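Local structure of actin-related protein 8 (Homo sapiens, 4FO0) at residues G23-L27 against S39-V43; L27-R31 against A184-L189; K497-Y501 against M528-F532. The protein binds ATP with low basal ATPase activity, does not polymerise, and is a proposed core component of the INO80 chromatin remodelling complex, helping recruit INO80 to DNA damage. All coordinates share one frame; numbering follows the deposited sequence.

How the contacts relate
The three contacts illustrate how an actin-type fold combines a nucleotide-gripping hairpin with layers of helix on sheet. Contacts 1 and 2 share Leu27 and the strand 26-31, and their centres lie 11 Å apart. In contact 1 the start of that strand pairs with strand 38-47 while the preceding turn holds the phosphates of ATP; in contact 2 its far end rests on helix 170-187, and Arg28 reaches back to the same nucleotide. Contact 3 belongs to the other half of the molecule. Its centre is about 36 Å from that of contact 1 and about 41 Å from that of contact 2, with no touch to either and no part in the ATP site.

Contact 1: residues G23-L27 against S39-V43; sequences GSTTL and SIPHV. With ATP (adenosine-5'-triphosphate), chain C.
His42 crosses from one arm of a beta hairpin to the other, and its side chain can be followed atom by atom. Its CB sits 3.7 Å from Gly23 O and equally far from Thr25 O. With CG anti to the backbone N (chi1 -166°), the imidazole is carried in beside Leu27, whose CB lies obliquely 3.5 Å from His42 CD2. ND1 meets a water in the plane of the ring, at its edge, and that water is also hydrogen-bonded to Ser24 O. At the tip, NE2 is hydrogen-bonded to Trp181 of helix 170-187. Replacing the imidazole by an alanine would probably cost the water one of its partners, leave the Trp181 indole N-H without its mate and open a gap beside Leu27.

The backbone fixes the frame. His42 N gives a straight bond (168°) to Thr25 O from above the carbonyl plane, while Leu27 and Ile40 form an antiparallel hydrogen-bonded pair, Leu27 N to Ile40 O 2.7 Å and Ile40 N to Leu27 O 2.9 Å.

Ahead of this pairing the chain turns round the nucleotide. Ser24 N and OG both donate to ATP O2G, whereas Thr25 N and Thr26 N converge on ATP O1B, each 3.0 Å away. In this first phosphate-binding loop of the actin family, N-H dipoles and a hydroxyl probably meet the phosphate charge, while Lys257, Lys316 and Arg28 add positive charge.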
# COMPACT_ATOMS: atom_id res chain seq x y z
N GLY A 23 6.57 -3.26 1.72
CA GLY A 23 5.51 -2.27 1.72
C GLY A 23 5.35 -1.70 3.12
O GLY A 23 5.85 -2.27 4.10
N SER A 24 4.66 -0.57 3.24
CA SER A 24 4.39 0.01 4.55
C SER A 24 3.66 -0.99 5.45
O SER A 24 3.93 -1.09 6.64
CB SER A 24 3.55 1.27 4.41
OG SER A 24 4.19 2.22 3.57
N THR A 25 2.74 -1.74 4.86
CA THR A 25 1.91 -2.63 5.65
C THR A 25 2.12 -4.10 5.30
O THR A 25 2.04 -4.97 6.17
CB THR A 25 0.42 -2.19 5.59
OG1 THR A 25 0.27 -1.04 6.41
CG2 THR A 25 -0.51 -3.26 6.12
N THR A 26 2.42 -4.40 4.05
CA THR A 26 2.62 -5.80 3.68
C THR A 26 3.93 -6.05 2.97
O THR A 26 4.24 -5.38 1.99
CB THR A 26 1.49 -6.32 2.79
OG1 THR A 26 0.24 -6.14 3.46
CG2 THR A 26 1.70 -7.80 2.48
N LEU A 27 4.71 -7.00 3.49
CA LEU A 27 5.84 -7.53 2.76
C LEU A 27 5.36 -8.64 1.80
O LEU A 27 4.58 -9.52 2.16
CB LEU A 27 6.87 -8.09 3.73
CG LEU A 27 7.95 -8.97 3.08
CD1 LEU A 27 8.82 -8.19 2.10
CD2 LEU A 27 8.81 -9.63 4.15
N SER A 39 2.57 -13.24 1.81
CA SER A 39 2.19 -11.89 2.19
C SER A 39 2.21 -11.80 3.69
O SER A 39 1.45 -12.49 4.37
CB SER A 39 0.79 -11.54 1.67
OG SER A 39 0.82 -11.13 0.30
N ILE A 40 3.08 -10.96 4.21
CA ILE A 40 3.24 -10.82 5.65
C ILE A 40 3.02 -9.39 6.08
O ILE A 40 3.51 -8.46 5.42
CB ILE A 40 4.68 -11.23 6.07
CG1 ILE A 40 4.90 -12.71 5.81
CG2 ILE A 40 4.93 -10.89 7.53
CD1 ILE A 40 5.02 -13.03 4.35
N PRO A 41 2.28 -9.20 7.18
CA PRO A 41 2.20 -7.87 7.82
C PRO A 41 3.61 -7.45 8.14
O PRO A 41 4.32 -8.15 8.85
CB PRO A 41 1.42 -8.13 9.11
CG PRO A 41 0.63 -9.40 8.82
CD PRO A 41 1.48 -10.22 7.88
N HIS A 42 4.04 -6.33 7.60
CA HIS A 42 5.43 -5.94 7.70
C HIS A 42 5.67 -5.21 9.02
O HIS A 42 5.83 -3.98 9.06
CB HIS A 42 5.76 -5.06 6.51
CG HIS A 42 7.22 -4.86 6.32
ND1 HIS A 42 7.85 -3.67 6.61
CD2 HIS A 42 8.18 -5.70 5.89
CE1 HIS A 42 9.13 -3.79 6.35
NE2 HIS A 42 9.36 -5.01 5.91
N VAL A 43 5.66 -5.98 10.10
CA VAL A 43 5.62 -5.44 11.45
C VAL A 43 6.32 -6.39 12.42
O VAL A 43 6.41 -7.60 12.16
CB VAL A 43 4.17 -5.25 11.92
CG1 VAL A 43 3.45 -6.59 11.92
CG2 VAL A 43 4.10 -4.58 13.32
PG ATP C . 2.52 1.17 0.53
O1G ATP C . 2.55 0.78 -0.93
O2G ATP C . 3.84 1.09 1.25
O3G ATP C . 1.74 2.43 0.84
PB ATP C . 1.55 -1.55 0.83
O1B ATP C . 1.55 -2.25 2.17
O2B ATP C . 2.43 -1.96 -0.33
O3B ATP C . 1.64 0.01 1.20
PA ATP C . -0.74 -2.63 -0.49
O1A ATP C . -0.63 -3.91 0.30
O2A ATP C . -0.41 -2.57 -1.96
O3A ATP C . 0.02 -1.49 0.33
O5' ATP C . -2.24 -2.11 -0.31
C5' ATP C . -2.76 -2.07 1.01
C4' ATP C . -4.06 -1.30 0.99
O4' ATP C . -4.93 -1.97 0.09
C3' ATP C . -4.76 -1.27 2.33
O3' ATP C . -5.14 0.08 2.64
C2' ATP C . -5.98 -2.13 2.13
O2' ATP C . -7.09 -1.71 2.91
C1' ATP C . -6.23 -1.92 0.66
N9 ATP C . -7.15 -2.94 0.14
C8 ATP C . -6.91 -4.26 0.05
N7 ATP C . -7.98 -4.90 -0.47
C5 ATP C . -8.92 -3.98 -0.73
C6 ATP C . -10.29 -4.00 -1.27
N6 ATP C . -10.84 -5.17 -1.66
N1 ATP C . -10.94 -2.81 -1.37
C2 ATP C . -10.38 -1.64 -0.98
N3 ATP C . -9.13 -1.57 -0.46
C4 ATP C . -8.37 -2.68 -0.32
O HOH W 1 6.43 -1.41 7.86

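Contact 2: residues L27-R31 against A184-L189; sequences LRIGR and AIQKYL. With ATP (adenosine-5'-triphosphate), chain C.
Leu189, just beyond the end of helix 170-187, sets its isobutyl group against the strand where Gly30 has no side chain: Leu189 CD1 comes within 3.9 Å of Gly30 CA, and CD2 is 4.0 Å from Ile29 O. Ile29 carries the rest of the apolar contact. Its CG1 is anti to the backbone N (chi1 -176°), an extended course that brings CD1 to 3.8 Å from Ile185 CG1, the two side chains crossing at about a right angle. The other branch, CG2, faces Ala184 CB at 4.1 Å, and Leu27 CD2 brushes the same methyl more loosely.

At the far end Arg31, extended from CG to NE, brings the edge of its guanidinium to Leu189 O; the bond from NH2 is weak, at 3.4 Å. A water near NE also reaches this carbonyl, again weakly. The firmer hold is outside, where NH1 is hydrogen-bonded to Tyr199 OH and Asn15 O.

In the next shell, Ile18 and Ile20 of strand 17-21 and Ile40 of strand 38-47 flank Ile29, adding to the apolar layer under the helix. Arg28, between Leu27 and Ile29, points away from that layer. Its chain bends at chi3, and NH2 is hydrogen-bonded to the alpha-phosphate oxygen O1A of ATP, although the modelled separation is too short to be trusted. A helix laid on one side of the sheet, with ATP reached from the other, is the layered alpha/beta build of the actin-type ATPase fold.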
# COMPACT_ATOMS: atom_id res chain seq x y z
N LEU A 27 4.71 -7.00 3.49
CA LEU A 27 5.84 -7.53 2.76
C LEU A 27 5.36 -8.64 1.80
O LEU A 27 4.58 -9.52 2.16
CB LEU A 27 6.87 -8.09 3.73
CG LEU A 27 7.95 -8.97 3.08
CD1 LEU A 27 8.82 -8.19 2.10
CD2 LEU A 27 8.81 -9.63 4.15
N ARG A 28 5.79 -8.57 0.56
CA ARG A 28 5.49 -9.65 -0.37
C ARG A 28 6.79 -10.30 -0.78
O ARG A 28 7.70 -9.64 -1.30
CB ARG A 28 4.63 -9.16 -1.55
CG ARG A 28 3.15 -9.18 -1.18
CD ARG A 28 2.26 -8.33 -2.05
NE ARG A 28 2.19 -6.95 -1.58
CZ ARG A 28 1.14 -6.40 -0.97
NH1 ARG A 28 0.03 -7.09 -0.73
NH2 ARG A 28 1.21 -5.12 -0.61
N ILE A 29 6.91 -11.58 -0.48
CA ILE A 29 8.20 -12.25 -0.65
C ILE A 29 8.02 -13.70 -1.11
O ILE A 29 7.07 -14.37 -0.70
CB ILE A 29 9.01 -12.18 0.66
CG1 ILE A 29 10.39 -12.79 0.49
CG2 ILE A 29 8.27 -12.86 1.81
CD1 ILE A 29 11.33 -12.47 1.63
N GLY A 30 8.91 -14.17 -1.98
CA GLY A 30 8.82 -15.54 -2.49
C GLY A 30 9.90 -15.88 -3.48
O GLY A 30 10.68 -15.01 -3.88
N ARG A 31 9.98 -17.15 -3.87
CA ARG A 31 10.87 -17.56 -4.96
C ARG A 31 10.30 -17.07 -6.28
O ARG A 31 9.08 -17.00 -6.46
CB ARG A 31 10.98 -19.08 -5.04
CG ARG A 31 11.53 -19.75 -3.82
CD ARG A 31 11.32 -21.24 -3.92
NE ARG A 31 11.51 -21.90 -2.63
CZ ARG A 31 12.64 -22.48 -2.23
NH1 ARG A 31 13.71 -22.48 -3.03
NH2 ARG A 31 12.71 -23.05 -1.04
N ALA A 184 10.63 -14.59 7.56
CA ALA A 184 9.70 -14.98 6.50
C ALA A 184 10.31 -16.03 5.59
O ALA A 184 9.64 -16.97 5.16
CB ALA A 184 9.30 -13.78 5.70
N ILE A 185 11.59 -15.87 5.31
CA ILE A 185 12.32 -16.85 4.53
C ILE A 185 12.40 -18.24 5.19
O ILE A 185 12.19 -19.24 4.52
CB ILE A 185 13.71 -16.33 4.17
CG1 ILE A 185 13.56 -15.18 3.17
CG2 ILE A 185 14.55 -17.42 3.55
CD1 ILE A 185 14.68 -14.21 3.23
N GLN A 186 12.68 -18.31 6.50
CA GLN A 186 12.75 -19.62 7.16
C GLN A 186 11.37 -20.24 7.29
O GLN A 186 11.21 -21.44 7.12
CB GLN A 186 13.33 -19.55 8.58
CG GLN A 186 14.32 -18.47 8.89
CD GLN A 186 14.50 -18.32 10.41
OE1 GLN A 186 15.08 -17.34 10.90
NE2 GLN A 186 13.98 -19.29 11.16
N LYS A 187 10.39 -19.41 7.62
CA LYS A 187 9.07 -19.90 8.00
C LYS A 187 8.12 -20.17 6.83
O LYS A 187 7.36 -21.13 6.86
CB LYS A 187 8.41 -18.94 8.98
CG LYS A 187 7.02 -19.37 9.43
CD LYS A 187 7.01 -19.70 10.92
CE LYS A 187 5.61 -19.59 11.50
NZ LYS A 187 5.02 -18.26 11.16
N TYR A 188 8.14 -19.32 5.82
CA TYR A 188 7.16 -19.45 4.74
C TYR A 188 7.78 -20.02 3.48
O TYR A 188 7.15 -20.79 2.76
CB TYR A 188 6.45 -18.12 4.48
CG TYR A 188 5.73 -17.63 5.72
CD1 TYR A 188 6.40 -16.87 6.66
CD2 TYR A 188 4.41 -17.97 5.96
CE1 TYR A 188 5.76 -16.44 7.81
CE2 TYR A 188 3.76 -17.55 7.10
CZ TYR A 188 4.44 -16.78 8.03
OH TYR A 188 3.82 -16.35 9.17
N LEU A 189 9.03 -19.67 3.22
CA LEU A 189 9.70 -20.20 2.06
C LEU A 189 10.40 -21.47 2.50
O LEU A 189 10.90 -22.24 1.68
CB LEU A 189 10.72 -19.20 1.53
CG LEU A 189 10.23 -17.76 1.30
CD1 LEU A 189 11.15 -17.06 0.31
CD2 LEU A 189 8.78 -17.69 0.83
PG ATP C . 2.52 1.17 0.53
O1G ATP C . 2.55 0.78 -0.93
O2G ATP C . 3.84 1.09 1.25
O3G ATP C . 1.74 2.43 0.84
PB ATP C . 1.55 -1.55 0.83
O1B ATP C . 1.55 -2.25 2.17
O2B ATP C . 2.43 -1.96 -0.33
O3B ATP C . 1.64 0.01 1.20
PA ATP C . -0.74 -2.63 -0.49
O1A ATP C . -0.63 -3.91 0.30
O2A ATP C . -0.41 -2.57 -1.96
O3A ATP C . 0.02 -1.49 0.33
O5' ATP C . -2.24 -2.11 -0.31
C5' ATP C . -2.76 -2.07 1.01
C4' ATP C . -4.06 -1.30 0.99
O4' ATP C . -4.93 -1.97 0.09
C3' ATP C . -4.76 -1.27 2.33
O3' ATP C . -5.14 0.08 2.64
C2' ATP C . -5.98 -2.13 2.13
O2' ATP C . -7.09 -1.71 2.91
C1' ATP C . -6.23 -1.92 0.66
N9 ATP C . -7.15 -2.94 0.14
C8 ATP C . -6.91 -4.26 0.05
N7 ATP C . -7.98 -4.90 -0.47
C5 ATP C . -8.92 -3.98 -0.73
C6 ATP C . -10.29 -4.00 -1.27
N6 ATP C . -10.84 -5.17 -1.66
N1 ATP C . -10.94 -2.81 -1.37
C2 ATP C . -10.38 -1.64 -0.98
N3 ATP C . -9.13 -1.57 -0.46
C4 ATP C . -8.37 -2.68 -0.32
O HOH W 2 9.44 -21.70 -1.31

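Contact 3: residues K497-Y501 against M528-F532; sequences KKKMY and MPPSF
Tyr501 projects from helix 494-502 into an angle formed by Met528, Pro529 and Phe532, and the turn of its ring decides how each is met. Met528 approaches over a face: its CE stands 3.9 Å from the centroid of the Tyr501 ring, 29° off the normal, a CH-pi contact. The methyl lies toward the CG-CD1 side, with Tyr501 CD1 3.4 Å from it. Bending of the thioether at chi3 (-60°) curls CE back over the ring, while SD remains farther off and oblique, in a Met-aromatic contact.

Phe532 is placed differently. Tyr501 CE2 lies over one face of the phenyl ring, offset toward its rim and 3.7 Å from Phe532 CG. The planes are inclined at 35° with centroids 5.1 Å apart, so the two rings meet obliquely. At the far end of the tyrosine, the hydroxyl oxygen touches the proline ring, with Tyr501 OH 3.3 Å from Pro529 CG.

Two lysines frame the phenylalanine with their aliphatic parts. Lys498 CG comes to the ring edge, whereas Lys497, one helical turn before Tyr501, runs obliquely past with its CD 3.9 Å from Phe532 CZ; its ammonium group continues to a salt bridge with Asp489. Leu485 of helix 480-489 touches both Tyr501 and Met528, extending the apolar cluster.

Helix 494-502 leads into strand 503-507, and the chain then passes through helices 516-527 and 530-535 to the neighbouring parallel strand 540-542. The contact therefore joins the helix entering a beta-alpha-beta crossover to the helical connection within it, in the second of the two domains of the actin fold, the one built on the six-stranded sheet.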
# COMPACT_ATOMS: atom_id res chain seq x y z
N LYS A 497 3.21 11.14 -24.62
CA LYS A 497 1.94 11.49 -23.99
C LYS A 497 0.76 10.74 -24.59
O LYS A 497 -0.11 10.25 -23.88
CB LYS A 497 1.67 12.98 -24.05
CG LYS A 497 2.64 13.81 -23.26
CD LYS A 497 2.28 15.28 -23.35
CE LYS A 497 3.40 16.15 -22.81
NZ LYS A 497 2.92 17.48 -22.38
N LYS A 498 0.72 10.64 -25.91
CA LYS A 498 -0.35 9.89 -26.53
C LYS A 498 -0.38 8.50 -25.89
O LYS A 498 -1.43 8.02 -25.46
CB LYS A 498 -0.16 9.78 -28.05
CG LYS A 498 -0.82 10.90 -28.83
CD LYS A 498 -0.94 10.56 -30.32
CE LYS A 498 0.43 10.38 -30.98
NZ LYS A 498 0.35 9.90 -32.39
N LYS A 499 0.79 7.88 -25.80
CA LYS A 499 0.90 6.54 -25.25
C LYS A 499 0.44 6.47 -23.80
O LYS A 499 -0.26 5.54 -23.41
CB LYS A 499 2.32 6.00 -25.40
CG LYS A 499 2.73 5.81 -26.86
CD LYS A 499 3.94 4.90 -27.02
CE LYS A 499 5.23 5.56 -26.55
NZ LYS A 499 6.37 4.58 -26.51
N MET A 500 0.82 7.47 -23.01
CA MET A 500 0.47 7.53 -21.59
C MET A 500 -1.02 7.74 -21.32
O MET A 500 -1.61 7.02 -20.51
CB MET A 500 1.28 8.61 -20.87
CG MET A 500 2.79 8.43 -20.97
SD MET A 500 3.31 6.74 -20.61
CE MET A 500 5.05 6.78 -21.00
N TYR A 501 -1.64 8.73 -21.98
CA TYR A 501 -3.07 8.96 -21.80
C TYR A 501 -3.83 7.71 -22.21
O TYR A 501 -4.81 7.35 -21.57
CB TYR A 501 -3.60 10.12 -22.64
CG TYR A 501 -3.14 11.49 -22.22
CD1 TYR A 501 -3.61 12.09 -21.07
CD2 TYR A 501 -2.23 12.20 -23.00
CE1 TYR A 501 -3.17 13.36 -20.68
CE2 TYR A 501 -1.79 13.46 -22.63
CZ TYR A 501 -2.26 14.04 -21.47
OH TYR A 501 -1.82 15.30 -21.11
N MET A 528 -8.71 15.55 -18.74
CA MET A 528 -7.53 15.62 -19.58
C MET A 528 -7.65 16.74 -20.59
O MET A 528 -8.75 17.24 -20.82
CB MET A 528 -7.28 14.30 -20.31
CG MET A 528 -8.35 13.94 -21.31
SD MET A 528 -7.97 12.39 -22.15
CE MET A 528 -6.41 12.88 -22.90
N PRO A 529 -6.51 17.14 -21.20
CA PRO A 529 -6.44 18.18 -22.23
C PRO A 529 -7.23 17.75 -23.46
O PRO A 529 -6.95 16.68 -24.01
CB PRO A 529 -4.95 18.24 -22.57
CG PRO A 529 -4.25 17.58 -21.44
CD PRO A 529 -5.20 16.54 -20.94
N PRO A 530 -8.19 18.59 -23.89
CA PRO A 530 -9.21 18.19 -24.88
C PRO A 530 -8.57 17.96 -26.24
O PRO A 530 -9.08 17.16 -27.02
CB PRO A 530 -10.15 19.40 -24.92
CG PRO A 530 -9.70 20.32 -23.80
CD PRO A 530 -8.26 20.02 -23.59
N SER A 531 -7.47 18.66 -26.49
CA SER A 531 -6.69 18.45 -27.71
C SER A 531 -6.26 16.99 -27.85
O SER A 531 -6.39 16.40 -28.93
CB SER A 531 -5.48 19.38 -27.73
OG SER A 531 -4.29 18.64 -27.50
N PHE A 532 -5.75 16.41 -26.77
CA PHE A 532 -5.30 15.01 -26.76
C PHE A 532 -6.46 14.04 -26.74
O PHE A 532 -6.39 12.95 -27.33
CB PHE A 532 -4.39 14.73 -25.56
CG PHE A 532 -2.96 15.14 -25.77
CD1 PHE A 532 -2.10 14.33 -26.50
CD2 PHE A 532 -2.48 16.33 -25.24
CE1 PHE A 532 -0.76 14.69 -26.70
CE2 PHE A 532 -1.14 16.71 -25.43
CZ PHE A 532 -0.28 15.89 -26.17